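Local coordinates for sorting nexin-21 (Mus musculus, PDB 4YMR), which binds membranes enriched in phosphatidylinositol 3-phosphate and phosphatidylinositol 4,5-bisphosphate and may take part in several stages of intracellular trafficking, at residues 96-101 against 129-134. Sequence-based numbering, arbitrary orientation.
Sequences FLEAHV and TPPPSL
Leu134 sets one methyl squarely over the ring of Phe96: CD1 stands 3.6 Å from the ring centroid and only 3° off the ring normal, a CH-pi contact made to the face. The other branch hangs over the rim of the same ring and reaches further along helix 93-106, so that CD2 lies 3.7 Å from Phe96 CE1 and 3.6 Å from Ala99 CB. The two methyls thus divide the work, one for the aromatic face, one for the notch between Phe96 and Ala99, one turn of helix apart. A chi1 of -131°, well away from a staggered value, turns the leucine fork into this position. Phe96 begins with its CB directed away from the loop, yet its ring comes back within reach of Leu134.

Further back along the loop, Pro131 meets Glu98. The pyrrolidine ring lies across the acid's side chain at about a right angle, its CG 3.9 Å from Glu98 CB and 3.8 Å from Glu98 OE1. Glu98 has CG anti to the backbone N (chi1 170°), and a bend at chi2 turns the carboxylate along the helix in the direction of Arg102, with OE1 still alongside the proline ring. OE2 is used in a salt bridge to Arg102, one turn on in the same helix.

Ser133, as N-cap, accepts a bond at OG from Glu136 N and starts helix 134-140. The contact therefore fastens the beginning of this last helix to helix 93-106, while in this domain-swapped PXB/TPR dimer Ala80 and Val62 of the second subunit pack on Phe96 and Leu134, respectively. Dispersion and shape alone hold the buried leucine end; at the partly exposed proline end a carboxylate oxygen lies against ring carbons and finds its ionic partner within its own helix.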
loop_
_atom_site.group_PDB
_atom_site.type_symbol
_atom_site.label_atom_id
_atom_site.label_comp_id
_atom_site.label_asym_id
_atom_site.label_seq_id
_atom_site.Cartn_x
_atom_site.Cartn_y
_atom_site.Cartn_z
ATOM N N PHE A 96 -1.010 -13.895 -4.422
ATOM C CA PHE A 96 -2.009 -14.009 -5.482
ATOM C C PHE A 96 -1.530 -14.776 -6.724
ATOM O O PHE A 96 -2.272 -15.607 -7.258
ATOM C CB PHE A 96 -2.628 -12.649 -5.839
ATOM C CG PHE A 96 -3.762 -12.252 -4.934
ATOM C CD1 PHE A 96 -4.967 -12.956 -4.951
ATOM C CD2 PHE A 96 -3.628 -11.188 -4.067
ATOM C CE1 PHE A 96 -6.010 -12.592 -4.106
ATOM C CE2 PHE A 96 -4.654 -10.828 -3.223
ATOM C CZ PHE A 96 -5.848 -11.529 -3.240
ATOM N N LEU A 97 -0.303 -14.520 -7.171
ATOM C CA LEU A 97 0.258 -15.321 -8.253
ATOM C C LEU A 97 0.165 -16.797 -7.902
ATOM O O LEU A 97 -0.326 -17.589 -8.696
ATOM C CB LEU A 97 1.695 -14.901 -8.609
ATOM C CG LEU A 97 1.814 -13.552 -9.342
ATOM C CD1 LEU A 97 3.251 -13.156 -9.604
ATOM C CD2 LEU A 97 1.023 -13.525 -10.660
ATOM N N GLU A 98 0.596 -17.156 -6.695
ATOM C CA GLU A 98 0.564 -18.547 -6.247
ATOM C C GLU A 98 -0.870 -19.103 -6.192
ATOM O O GLU A 98 -1.134 -20.221 -6.640
ATOM C CB GLU A 98 1.278 -18.704 -4.895
ATOM C CG GLU A 98 1.092 -20.063 -4.217
ATOM C CD GLU A 98 1.776 -21.196 -4.969
ATOM O OE1 GLU A 98 2.986 -21.077 -5.259
ATOM O OE2 GLU A 98 1.106 -22.210 -5.278
ATOM N N ALA A 99 -1.795 -18.316 -5.661
ATOM C CA ALA A 99 -3.180 -18.754 -5.572
ATOM C C ALA A 99 -3.771 -18.903 -6.968
ATOM O O ALA A 99 -4.581 -19.789 -7.218
ATOM C CB ALA A 99 -3.995 -17.781 -4.741
ATOM N N HIS A 100 -3.350 -18.029 -7.876
ATOM C CA HIS A 100 -3.775 -18.091 -9.276
ATOM C C HIS A 100 -3.222 -19.296 -10.031
ATOM O O HIS A 100 -3.930 -19.892 -10.843
ATOM C CB HIS A 100 -3.399 -16.804 -10.018
ATOM C CG HIS A 100 -4.098 -16.637 -11.332
ATOM N ND1 HIS A 100 -3.497 -16.942 -12.536
ATOM C CD2 HIS A 100 -5.346 -16.205 -11.626
ATOM C CE1 HIS A 100 -4.351 -16.697 -13.516
ATOM N NE2 HIS A 100 -5.475 -16.248 -12.999
ATOM N N VAL A 101 -1.962 -19.642 -9.785
ATOM C CA VAL A 101 -1.361 -20.829 -10.404
ATOM C C VAL A 101 -2.051 -22.085 -9.893
ATOM O O VAL A 101 -2.378 -22.976 -10.666
ATOM C CB VAL A 101 0.148 -20.948 -10.111
ATOM C CG1 VAL A 101 0.646 -22.359 -10.442
ATOM C CG2 VAL A 101 0.914 -19.931 -10.898
ATOM N N THR A 129 11.045 -18.591 -2.665
ATOM C CA THR A 129 10.478 -19.829 -3.192
ATOM C C THR A 129 9.824 -20.479 -1.956
ATOM O O THR A 129 10.186 -20.136 -0.828
ATOM C CB THR A 129 11.493 -20.666 -4.016
ATOM O OG1 THR A 129 11.988 -19.843 -5.081
ATOM C CG2 THR A 129 10.811 -21.864 -4.662
ATOM N N PRO A 130 8.905 -21.433 -2.155
ATOM C CA PRO A 130 7.521 -21.162 -1.739
ATOM C C PRO A 130 7.308 -19.723 -1.223
ATOM O O PRO A 130 7.812 -19.338 -0.171
ATOM C CB PRO A 130 7.264 -22.223 -0.679
ATOM C CG PRO A 130 8.047 -23.393 -1.164
ATOM C CD PRO A 130 9.310 -22.802 -1.775
ATOM N N PRO A 131 6.550 -18.923 -1.984
ATOM C CA PRO A 131 6.153 -17.562 -1.594
ATOM C C PRO A 131 5.203 -17.636 -0.406
ATOM O O PRO A 131 4.657 -18.706 -0.159
ATOM C CB PRO A 131 5.419 -17.044 -2.835
ATOM C CG PRO A 131 4.951 -18.280 -3.557
ATOM C CD PRO A 131 5.967 -19.342 -3.269
ATOM N N PRO A 132 5.015 -16.529 0.328
ATOM C CA PRO A 132 4.021 -16.510 1.409
ATOM C C PRO A 132 2.652 -16.806 0.834
ATOM O O PRO A 132 2.444 -16.641 -0.363
ATOM C CB PRO A 132 4.057 -15.057 1.897
ATOM C CG PRO A 132 5.386 -14.559 1.514
ATOM C CD PRO A 132 5.713 -15.239 0.207
ATOM N N SER A 133 1.715 -17.241 1.656
ATOM C CA SER A 133 0.433 -17.608 1.089
ATOM C C SER A 133 -0.613 -16.561 1.414
ATOM O O SER A 133 -0.408 -15.706 2.278
ATOM C CB SER A 133 -0.015 -18.998 1.540
ATOM O OG SER A 133 -0.512 -18.957 2.856
ATOM N N LEU A 134 -1.728 -16.646 0.696
ATOM C CA LEU A 134 -2.857 -15.755 0.870
ATOM C C LEU A 134 -3.357 -15.826 2.306
ATOM O O LEU A 134 -3.596 -14.804 2.949
ATOM C CB LEU A 134 -3.944 -16.143 -0.125
ATOM C CG LEU A 134 -4.569 -15.033 -0.963
ATOM C CD1 LEU A 134 -3.548 -14.018 -1.399
ATOM C CD2 LEU A 134 -5.271 -15.633 -2.162
#